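PDB 5K04: uncharacterized protein from Candida albicans, which probably serves as the non-catalytic MDM20 subunit of the NatB N-terminal acetyltransferase complex, an alpha-helical partner wrapped around the catalytic subunit NAT3. Local coordinates for residues L435-R438 against M439-E443; A461-D464 against I465-Y469; L508-T511 against V512-L516; L411-W414 against L415-L418. All blocks are in the same frame, centred on the assembly; numbering follows the deposited sequence.

Interaction 1: L435-R438 against M439-E443; sequences LKIR and MTQHE
Ile-437 meets Gln-441 and His-442 chiefly through its CG2 methyl. This CG2 lies 3.5 Å from CB of Gln-441 and equally near ND1 of His-442, because CG1 sits anti to the carbonyl carbon (chi1 -59°) and leaves CG2 trans to the backbone N; CD1 lies near the amide oxygen of Gln-441. Arg-438 makes the polar half of the contact. Its carbonyl O accepts a hydrogen bond from Gln-441 N at 3.2 Å, the donor standing 41° out of the carbonyl plane. In return, Arg-438 N gives a weak bond of 3.4 Å to Gln-441 OE1, which the extended glutamine chain carries back along the incoming loop. The imidazole of His-442 turns one face to the same Arg-438 N, 4.1 Å above the ring plane and displaced toward its rim. CG of Met-439 stands 3.4 Å above one face of the Arg-438 guanidinium, toward its rim. The segment is the turn that joins helix 429-434 to helix 440-445 in this all-helical subunit of a TPR-clan family. At Lys-436 the phi angle becomes positive, and two bonds back into the last turn make a Schellman motif that ends the first helix. Further out, Tyr-432 OH is hydrogen-bonded to His-442 ND1, which probably helps set the rotation of the ring. The turn also faces the NAT3 chain: Arg-438 NH1 and NH2 bond to Asn-26 O and Asn-28 OD1 of that subunit, while Gln-441 NE2 reaches its Asn-19 O and Asn-16 OD1 weakly.

Interaction 2: A461-D464 against I465-Y469; sequences AWVD and IYRFY
Ala-461 to Asp-464 and Ile-465 to Tyr-469 are successive turns of one long alpha-helix, 456-485, and the contact is the i to i+4 pattern of that helix with side chains of differing character around it. Four backbone bonds carry it. Ile-465 N donates to Ala-461 O and Tyr-466 N to Trp-462 O, the second at 2.8 Å; Arg-467 N and Phe-468 N follow with Val-463 O and Asp-464 O, the last stretched to 3.2 Å. The apolar part lies on the buried side, where Trp-462 and Ile-465 run next to each other in the same direction and CD1 of the isoleucine comes to 3.9 Å from CE3 of the indole, at an oblique angle. There Trp-462 also packs on Lys-514 and Ile-515 of helix 506-521, and Ile-465 on His-442. Charged groups occupy the exposed side. The guanidinium of Arg-467, on a chain extended from CG to NE, has one face over CG1 of Val-463, which stands 3.2 Å from its plane and toward the rim; chi1 of Val-463 (170°) sets CG1 anti to the backbone N and beside the carbonyl carbon, where the guanidinium crosses over it. Asp-464 OD1 and Arg-467 NH1 stay 4.6 Å apart, so their opposite charges could only attract at a distance. Among the aromatic residues, Tyr-466 meets Phe-531 of helix 525-537 edge-to-face. Tyr-469, whose OH is hydrogen-bonded to Glu-443 OE1, takes Phe-468 CE2 over the centre of its ring, 3.5 Å above the plane.

Interaction 3: L508-T511 against V512-L516; sequences LNFT and VAKIL
Phe-510 and Lys-514 both swing their CG atoms trans to the backbone N (chi1 -177° and -167°), which sends the two side chains out alongside each other. The lysine chain then bends at chi2 (81°), and its CD comes to 3.9 Å from CZ of the phenyl ring, approaching it obliquely. One residue further on, Thr-511 and Ile-515 also lie side by side: CG2 of the threonine is 4.0 Å from CD1 of the isoleucine, and Ile-515 CG1 rests 3.2 Å from the carbonyl O of Thr-511. Underneath runs the regular alpha-helix 506-521, whose turns are held by backbone bonds such as Ala-513 N to Asn-509 O and Lys-514 N to Phe-510 O, each 2.8 Å. Helices 456-485, 525-537 and 571-584 all pack on this part of it. Thr-511 OG1 bonds to Ser-507 O in the preceding turn and to Asn-446 ND2, and Lys-514 NZ to the carbonyl O atoms of Thr-450 and Thr-452. Burial is therefore paid for: the lysine sets CD against the ring of Phe-510 and packs on Trp-462 as well, while its ammonium group finds two backbone acceptors, which probably help it keep its charge inside the fold.

Interaction 4: L411-W414 against L415-L418; sequences LKLW and LMKL
Lys-417 lays its ammonium group over Trp-414, three residues back on the same turn of helix, in a cation-pi contact: NZ is 3.8 Å from the centroid of the six-membered ring and 24° off its normal. The same nitrogen forms a salt bridge with Glu-555 OE2, and the backbone O of that glutamate also accepts the indole NE1-H, so one residue outside the helix grips both partners. Both lie on helix 409-419, one of the alpha-helices of a subunit assigned to the TPR clan. The lysine reaches the ring by bending at chi3 (55°), which turns CE over the face as well, as a CH-pi contact 4.2 Å from the centroid. Backbone bonds complete the turn. Leu-415 N to Leu-411 O and Leu-418 N to Trp-414 O are 2.9 Å each, and the second runs close to the direction of the carbonyl bond; Met-416 N and Lys-417 N bond to Lys-412 O and Leu-413 O. Around this core, Trp-414 meets Trp-556 edge-to-face and packs on Leu-377 and Val-381 of helix 372-383, while Leu-415 and Met-416 rest on Ile-431 of helix 429-434. Leu-413 packs on Leu-20 of the NAT3 subunit. Within the helix its CD2 lies 4.1 Å from CE of Met-416, whose chain bends at chi3 (-65°).

In the fold
Interactions 3 and 4 are buried turns within single helices; interaction 2 is buried on one side with a charged edge at the surface, and interaction 1 is a partly buried turn between two helices. Interactions 1 and 2 touch, their centres 10 Å apart, where helix 440-445 packs on helix 456-485; interaction 3, also 10 Å from interaction 2 between centres, packs on that same long helix through Trp-462 and Tyr-469. Interaction 4 touches interaction 1 through Leu-435 but stays about 10 Å from interaction 2 and about 12 Å from interaction 3 at the nearest atoms. Interaction 1 spends polar groups on NAT3, whereas the buried lysines of interactions 3 and 4 find partners inside the chain.

Interaction 1: L435-R438 against M439-E443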
loop_
_atom_site.group_PDB
_atom_site.type_symbol
_atom_site.label_atom_id
_atom_site.label_comp_id
_atom_site.label_asym_id
_atom_site.label_seq_id
_atom_site.Cartn_x
_atom_site.Cartn_y
_atom_site.Cartn_z
ATOM N N LEU A 435 -7.980 7.961 13.193
ATOM C CA LEU A 435 -8.325 6.838 12.327
ATOM C C LEU A 435 -7.480 5.603 12.617
ATOM O O LEU A 435 -7.723 4.541 12.022
ATOM C CB LEU A 435 -8.169 7.246 10.862
ATOM C CG LEU A 435 -9.347 8.031 10.265
ATOM C CD1 LEU A 435 -8.973 8.657 8.930
ATOM C CD2 LEU A 435 -10.553 7.128 10.090
ATOM N N LYS A 436 -6.508 5.735 13.524
ATOM C CA LYS A 436 -5.623 4.645 13.948
ATOM C C LYS A 436 -4.956 3.971 12.749
ATOM O O LYS A 436 -4.815 2.749 12.690
ATOM C CB LYS A 436 -6.375 3.648 14.831
ATOM C CG LYS A 436 -6.928 4.323 16.108
ATOM C CD LYS A 436 -7.202 3.334 17.236
ATOM C CE LYS A 436 -7.510 4.036 18.568
ATOM N NZ LYS A 436 -8.766 4.852 18.541
ATOM N N ILE A 437 -4.550 4.802 11.783
ATOM C CA ILE A 437 -3.671 4.376 10.701
ATOM C C ILE A 437 -2.420 3.763 11.296
ATOM O O ILE A 437 -1.746 4.374 12.135
ATOM C CB ILE A 437 -3.295 5.567 9.798
ATOM C CG1 ILE A 437 -4.524 6.219 9.180
ATOM C CG2 ILE A 437 -2.356 5.128 8.700
ATOM C CD1 ILE A 437 -5.434 5.230 8.651
ATOM N N ARG A 438 -2.082 2.564 10.842
ATOM C CA ARG A 438 -0.865 1.934 11.314
ATOM C C ARG A 438 -0.344 1.009 10.227
ATOM O O ARG A 438 -1.095 0.546 9.361
ATOM C CB ARG A 438 -1.094 1.171 12.628
ATOM C CG ARG A 438 -1.890 -0.102 12.472
ATOM C CD ARG A 438 -2.019 -0.849 13.792
ATOM N NE ARG A 438 -0.725 -1.241 14.337
ATOM C CZ ARG A 438 -0.090 -2.376 14.053
ATOM N NH1 ARG A 438 -0.626 -3.256 13.218
ATOM N NH2 ARG A 438 1.095 -2.624 14.606
ATOM N N MET A 439 0.967 0.774 10.266
ATOM C CA MET A 439 1.634 -0.189 9.392
ATOM C C MET A 439 1.305 0.129 7.928
ATOM O O MET A 439 1.483 1.277 7.497
ATOM C CB MET A 439 1.277 -1.595 9.887
ATOM C CG MET A 439 2.103 -1.989 11.179
ATOM S SD MET A 439 3.867 -1.875 10.831
ATOM C CE MET A 439 4.516 -1.780 12.469
ATOM N N THR A 440 0.839 -0.839 7.138
ATOM C CA THR A 440 0.746 -0.662 5.695
ATOM C C THR A 440 -0.163 0.508 5.300
ATOM O O THR A 440 0.025 1.109 4.233
ATOM C CB THR A 440 0.268 -1.970 5.070
ATOM O OG1 THR A 440 1.190 -3.002 5.428
ATOM C CG2 THR A 440 0.155 -1.857 3.525
ATOM N N GLN A 441 -1.112 0.883 6.158
ATOM C CA GLN A 441 -1.949 2.040 5.850
ATOM C C GLN A 441 -1.125 3.322 5.724
ATOM O O GLN A 441 -1.527 4.237 5.000
ATOM C CB GLN A 441 -3.029 2.195 6.913
ATOM C CG GLN A 441 -3.942 0.984 7.047
ATOM C CD GLN A 441 -5.072 1.241 8.019
ATOM O OE1 GLN A 441 -4.840 1.542 9.189
ATOM N NE2 GLN A 441 -6.304 1.160 7.532
ATOM N N HIS A 442 0.028 3.411 6.405
ATOM C CA HIS A 442 0.901 4.570 6.194
ATOM C C HIS A 442 1.388 4.627 4.754
ATOM O O HIS A 442 1.485 5.707 4.171
ATOM C CB HIS A 442 2.100 4.547 7.143
ATOM C CG HIS A 442 1.749 4.746 8.583
ATOM N ND1 HIS A 442 1.069 5.852 9.037
ATOM C CD2 HIS A 442 2.008 3.989 9.676
ATOM C CE1 HIS A 442 0.919 5.769 10.349
ATOM N NE2 HIS A 442 1.485 4.650 10.761
ATOM N N GLU A 443 1.677 3.464 4.153
ATOM C CA GLU A 443 2.156 3.468 2.775
ATOM C C GLU A 443 1.075 3.963 1.820
ATOM O O GLU A 443 1.389 4.609 0.812
ATOM C CB GLU A 443 2.666 2.073 2.386
ATOM C CG GLU A 443 2.732 1.807 0.891
ATOM C CD GLU A 443 3.882 2.510 0.192
ATOM O OE1 GLU A 443 4.821 2.970 0.878
ATOM O OE2 GLU A 443 3.844 2.577 -1.055
HETATM O O HOH W 1 -7.322 2.589 10.603
#

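Interaction 2: A461-D464 against I465-Y469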
loop_
_atom_site.group_PDB
_atom_site.type_symbol
_atom_site.label_atom_id
_atom_site.label_comp_id
_atom_site.label_asym_id
_atom_site.label_seq_id
_atom_site.Cartn_x
_atom_site.Cartn_y
_atom_site.Cartn_z
ATOM N N ALA A 461 6.476 11.777 14.765
ATOM C CA ALA A 461 5.469 10.934 14.125
ATOM C C ALA A 461 5.969 10.400 12.785
ATOM O O ALA A 461 5.755 9.226 12.452
ATOM C CB ALA A 461 4.168 11.715 13.946
ATOM N N TRP A 462 6.654 11.247 12.009
ATOM C CA TRP A 462 7.212 10.796 10.735
ATOM C C TRP A 462 8.278 9.721 10.924
ATOM O O TRP A 462 8.342 8.759 10.153
ATOM C CB TRP A 462 7.799 11.976 9.972
ATOM C CG TRP A 462 6.758 12.787 9.288
ATOM C CD1 TRP A 462 6.335 14.045 9.629
ATOM C CD2 TRP A 462 5.994 12.402 8.145
ATOM N NE1 TRP A 462 5.359 14.463 8.755
ATOM C CE2 TRP A 462 5.125 13.471 7.840
ATOM C CE3 TRP A 462 5.957 11.258 7.348
ATOM C CZ2 TRP A 462 4.243 13.434 6.771
ATOM C CZ3 TRP A 462 5.054 11.214 6.275
ATOM C CH2 TRP A 462 4.220 12.297 5.999
ATOM N N VAL A 463 9.143 9.883 11.927
ATOM C CA VAL A 463 10.136 8.856 12.227
ATOM C C VAL A 463 9.435 7.550 12.570
ATOM O O VAL A 463 9.881 6.460 12.186
ATOM C CB VAL A 463 11.057 9.330 13.370
ATOM C CG1 VAL A 463 11.934 8.203 13.876
ATOM C CG2 VAL A 463 11.906 10.510 12.927
ATOM N N ASP A 464 8.303 7.649 13.276
ATOM C CA ASP A 464 7.517 6.466 13.611
ATOM C C ASP A 464 6.983 5.795 12.350
ATOM O O ASP A 464 6.992 4.563 12.235
ATOM C CB ASP A 464 6.376 6.866 14.546
ATOM C CG ASP A 464 5.741 5.682 15.222
ATOM O OD1 ASP A 464 6.435 5.019 16.028
ATOM O OD2 ASP A 464 4.548 5.415 14.947
ATOM N N ILE A 465 6.541 6.600 11.383
ATOM C CA ILE A 465 6.137 6.079 10.086
ATOM C C ILE A 465 7.311 5.396 9.391
ATOM O O ILE A 465 7.159 4.313 8.810
ATOM C CB ILE A 465 5.537 7.216 9.238
ATOM C CG1 ILE A 465 4.232 7.696 9.867
ATOM C CG2 ILE A 465 5.273 6.767 7.826
ATOM C CD1 ILE A 465 3.552 8.806 9.130
ATOM N N TYR A 466 8.503 6.005 9.454
ATOM C CA TYR A 466 9.683 5.374 8.862
ATOM C C TYR A 466 10.019 4.042 9.536
ATOM O O TYR A 466 10.486 3.112 8.865
ATOM C CB TYR A 466 10.902 6.303 8.924
ATOM C CG TYR A 466 12.073 5.654 8.230
ATOM C CD1 TYR A 466 12.172 5.661 6.842
ATOM C CD2 TYR A 466 13.059 4.990 8.950
ATOM C CE1 TYR A 466 13.232 5.028 6.178
ATOM C CE2 TYR A 466 14.125 4.357 8.300
ATOM C CZ TYR A 466 14.206 4.377 6.916
ATOM O OH TYR A 466 15.254 3.738 6.272
ATOM N N ARG A 467 9.792 3.925 10.855
ATOM C CA ARG A 467 10.051 2.653 11.533
ATOM C C ARG A 467 9.098 1.556 11.069
ATOM O O ARG A 467 9.464 0.376 11.094
ATOM C CB ARG A 467 9.982 2.829 13.053
ATOM C CG ARG A 467 11.161 3.630 13.605
ATOM C CD ARG A 467 11.135 3.740 15.118
ATOM N NE ARG A 467 12.244 4.562 15.612
ATOM C CZ ARG A 467 12.093 5.730 16.229
ATOM N NH1 ARG A 467 10.871 6.204 16.438
ATOM N NH2 ARG A 467 13.157 6.417 16.638
ATOM N N PHE A 468 7.881 1.920 10.647
ATOM C CA PHE A 468 7.005 0.952 9.996
ATOM C C PHE A 468 7.670 0.409 8.736
ATOM O O PHE A 468 7.688 -0.803 8.503
ATOM C CB PHE A 468 5.643 1.592 9.659
ATOM C CG PHE A 468 5.120 1.199 8.295
ATOM C CD1 PHE A 468 4.652 -0.091 8.058
ATOM C CD2 PHE A 468 5.121 2.108 7.248
ATOM C CE1 PHE A 468 4.201 -0.467 6.807
ATOM C CE2 PHE A 468 4.663 1.738 5.987
ATOM C CZ PHE A 468 4.209 0.447 5.763
ATOM N N TYR A 469 8.237 1.308 7.920
ATOM C CA TYR A 469 8.958 0.896 6.714
ATOM C C TYR A 469 10.117 -0.045 7.042
ATOM O O TYR A 469 10.330 -1.045 6.344
ATOM C CB TYR A 469 9.447 2.139 5.956
ATOM C CG TYR A 469 8.346 2.839 5.172
ATOM C CD1 TYR A 469 7.869 2.290 3.992
ATOM C CD2 TYR A 469 7.786 4.034 5.606
ATOM C CE1 TYR A 469 6.876 2.896 3.255
ATOM C CE2 TYR A 469 6.763 4.666 4.861
ATOM C CZ TYR A 469 6.321 4.076 3.682
ATOM O OH TYR A 469 5.321 4.626 2.910
#

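Interaction 3: L508-T511 against V512-L516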
loop_
_atom_site.group_PDB
_atom_site.type_symbol
_atom_site.label_atom_id
_atom_site.label_comp_id
_atom_site.label_asym_id
_atom_site.label_seq_id
_atom_site.Cartn_x
_atom_site.Cartn_y
_atom_site.Cartn_z
ATOM N N LEU A 508 7.410 6.194 0.743
ATOM C CA LEU A 508 8.615 5.990 1.550
ATOM C C LEU A 508 9.581 7.146 1.378
ATOM O O LEU A 508 10.149 7.655 2.353
ATOM C CB LEU A 508 9.308 4.681 1.146
ATOM C CG LEU A 508 10.803 4.584 1.457
ATOM C CD1 LEU A 508 11.058 4.519 2.966
ATOM C CD2 LEU A 508 11.487 3.391 0.705
ATOM N N ASN A 509 9.798 7.554 0.123
ATOM C CA ASN A 509 10.720 8.646 -0.167
ATOM C C ASN A 509 10.167 9.986 0.308
ATOM O O ASN A 509 10.918 10.832 0.801
ATOM C CB ASN A 509 11.030 8.635 -1.658
ATOM C CG ASN A 509 11.988 7.498 -2.027
ATOM O OD1 ASN A 509 13.081 7.403 -1.463
ATOM N ND2 ASN A 509 11.571 6.625 -2.944
ATOM N N PHE A 510 8.847 10.171 0.215
ATOM C CA PHE A 510 8.235 11.344 0.828
ATOM C C PHE A 510 8.464 11.363 2.332
ATOM O O PHE A 510 8.752 12.417 2.910
ATOM C CB PHE A 510 6.737 11.391 0.534
ATOM C CG PHE A 510 6.092 12.601 1.088
ATOM C CD1 PHE A 510 6.405 13.842 0.571
ATOM C CD2 PHE A 510 5.223 12.513 2.147
ATOM C CE1 PHE A 510 5.848 14.969 1.093
ATOM C CE2 PHE A 510 4.663 13.640 2.677
ATOM C CZ PHE A 510 4.976 14.873 2.155
ATOM N N THR A 511 8.328 10.196 2.978
ATOM C CA THR A 511 8.586 10.085 4.411
ATOM C C THR A 511 10.007 10.532 4.751
ATOM O O THR A 511 10.210 11.286 5.709
ATOM C CB THR A 511 8.324 8.638 4.868
ATOM O OG1 THR A 511 6.929 8.326 4.734
ATOM C CG2 THR A 511 8.735 8.436 6.299
ATOM N N VAL A 512 10.999 10.103 3.953
ATOM C CA VAL A 512 12.386 10.515 4.180
ATOM C C VAL A 512 12.560 12.003 3.891
ATOM O O VAL A 512 13.179 12.730 4.678
ATOM C CB VAL A 512 13.356 9.657 3.335
ATOM C CG1 VAL A 512 14.801 10.168 3.445
ATOM C CG2 VAL A 512 13.298 8.169 3.741
ATOM N N ALA A 513 11.991 12.484 2.774
ATOM C CA ALA A 513 12.087 13.907 2.434
ATOM C C ALA A 513 11.494 14.784 3.530
ATOM O O ALA A 513 12.057 15.830 3.876
ATOM C CB ALA A 513 11.368 14.176 1.114
ATOM N N LYS A 514 10.358 14.354 4.091
ATOM C CA LYS A 514 9.662 15.116 5.119
ATOM C C LYS A 514 10.447 15.141 6.429
ATOM O O LYS A 514 10.498 16.168 7.113
ATOM C CB LYS A 514 8.275 14.515 5.325
ATOM C CG LYS A 514 7.347 15.382 6.113
ATOM C CD LYS A 514 6.713 16.460 5.243
ATOM C CE LYS A 514 5.618 17.159 6.044
ATOM N NZ LYS A 514 4.924 18.196 5.257
ATOM N N ILE A 515 11.060 14.016 6.794
ATOM C CA ILE A 515 11.914 13.974 7.976
ATOM C C ILE A 515 13.087 14.930 7.825
ATOM O O ILE A 515 13.448 15.662 8.763
ATOM C CB ILE A 515 12.397 12.535 8.221
ATOM C CG1 ILE A 515 11.240 11.681 8.754
ATOM C CG2 ILE A 515 13.630 12.530 9.145
ATOM C CD1 ILE A 515 11.494 10.191 8.610
ATOM N N LEU A 516 13.729 14.904 6.659
ATOM C CA LEU A 516 14.873 15.775 6.425
ATOM C C LEU A 516 14.462 17.239 6.519
ATOM O O LEU A 516 15.106 18.032 7.207
ATOM C CB LEU A 516 15.479 15.457 5.061
ATOM C CG LEU A 516 16.177 14.100 4.996
ATOM C CD1 LEU A 516 16.451 13.683 3.549
ATOM C CD2 LEU A 516 17.453 14.185 5.807
#

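Interaction 4: L411-W414 against L415-L418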
loop_
_atom_site.group_PDB
_atom_site.type_symbol
_atom_site.label_atom_id
_atom_site.label_comp_id
_atom_site.label_asym_id
_atom_site.label_seq_id
_atom_site.Cartn_x
_atom_site.Cartn_y
_atom_site.Cartn_z
ATOM N N LEU A 411 -15.911 10.774 5.780
ATOM C CA LEU A 411 -16.009 12.172 6.183
ATOM C C LEU A 411 -14.678 12.663 6.724
ATOM O O LEU A 411 -14.292 13.815 6.485
ATOM C CB LEU A 411 -17.114 12.365 7.230
ATOM C CG LEU A 411 -18.560 11.953 6.916
ATOM C CD1 LEU A 411 -19.489 12.175 8.145
ATOM C CD2 LEU A 411 -19.102 12.687 5.700
ATOM N N LYS A 412 -13.972 11.802 7.472
ATOM C CA LYS A 412 -12.668 12.163 8.024
ATOM C C LYS A 412 -11.643 12.402 6.922
ATOM O O LYS A 412 -10.894 13.389 6.960
ATOM C CB LYS A 412 -12.186 11.070 8.968
ATOM C CG LYS A 412 -12.910 11.059 10.303
ATOM C CD LYS A 412 -12.320 10.045 11.241
ATOM C CE LYS A 412 -12.993 10.092 12.617
ATOM N NZ LYS A 412 -12.225 9.187 13.540
ATOM N N LEU A 413 -11.605 11.517 5.922
ATOM C CA LEU A 413 -10.638 11.690 4.840
ATOM C C LEU A 413 -10.889 12.996 4.110
ATOM O O LEU A 413 -9.947 13.733 3.797
ATOM C CB LEU A 413 -10.708 10.514 3.865
ATOM C CG LEU A 413 -10.341 9.142 4.431
ATOM C CD1 LEU A 413 -10.516 8.072 3.379
ATOM C CD2 LEU A 413 -8.942 9.154 4.932
ATOM N N TRP A 414 -12.162 13.307 3.848
ATOM C CA TRP A 414 -12.494 14.533 3.135
ATOM C C TRP A 414 -12.133 15.759 3.966
ATOM O O TRP A 414 -11.601 16.741 3.434
ATOM C CB TRP A 414 -13.982 14.530 2.766
ATOM C CG TRP A 414 -14.238 13.853 1.470
ATOM C CD1 TRP A 414 -14.675 12.566 1.286
ATOM C CD2 TRP A 414 -14.022 14.397 0.160
ATOM N NE1 TRP A 414 -14.765 12.284 -0.054
ATOM C CE2 TRP A 414 -14.364 13.387 -0.769
ATOM C CE3 TRP A 414 -13.567 15.632 -0.318
ATOM C CZ2 TRP A 414 -14.272 13.578 -2.161
ATOM C CZ3 TRP A 414 -13.489 15.832 -1.704
ATOM C CH2 TRP A 414 -13.838 14.802 -2.608
ATOM N N LEU A 415 -12.392 15.704 5.278
ATOM C CA LEU A 415 -12.006 16.798 6.164
ATOM C C LEU A 415 -10.511 17.091 6.052
ATOM O O LEU A 415 -10.097 18.259 6.005
ATOM C CB LEU A 415 -12.388 16.454 7.607
ATOM C CG LEU A 415 -12.105 17.545 8.636
ATOM C CD1 LEU A 415 -12.779 18.859 8.192
ATOM C CD2 LEU A 415 -12.581 17.121 10.020
ATOM N N MET A 416 -9.685 16.040 5.985
ATOM C CA MET A 416 -8.251 16.247 5.791
ATOM C C MET A 416 -7.958 16.865 4.425
ATOM O O MET A 416 -7.120 17.770 4.320
ATOM C CB MET A 416 -7.495 14.929 5.987
ATOM C CG MET A 416 -7.275 14.582 7.458
ATOM S SD MET A 416 -6.101 13.299 7.829
ATOM C CE MET A 416 -6.969 11.991 7.096
ATOM N N LYS A 417 -8.670 16.425 3.377
ATOM C CA LYS A 417 -8.468 17.004 2.043
ATOM C C LYS A 417 -8.778 18.496 2.038
ATOM O O LYS A 417 -8.025 19.289 1.464
ATOM C CB LYS A 417 -9.329 16.275 1.002
ATOM C CG LYS A 417 -8.961 14.813 0.830
ATOM C CD LYS A 417 -9.814 14.080 -0.221
ATOM C CE LYS A 417 -9.788 14.760 -1.580
ATOM N NZ LYS A 417 -10.471 13.915 -2.615
ATOM N N LEU A 418 -9.894 18.896 2.668
ATOM C CA LEU A 418 -10.251 20.314 2.731
ATOM C C LEU A 418 -9.189 21.112 3.483
ATOM O O LEU A 418 -8.727 22.149 2.997
ATOM C CB LEU A 418 -11.616 20.507 3.398
ATOM C CG LEU A 418 -12.901 19.936 2.772
ATOM C CD1 LEU A 418 -14.150 20.666 3.285
ATOM C CD2 LEU A 418 -12.871 19.979 1.295
#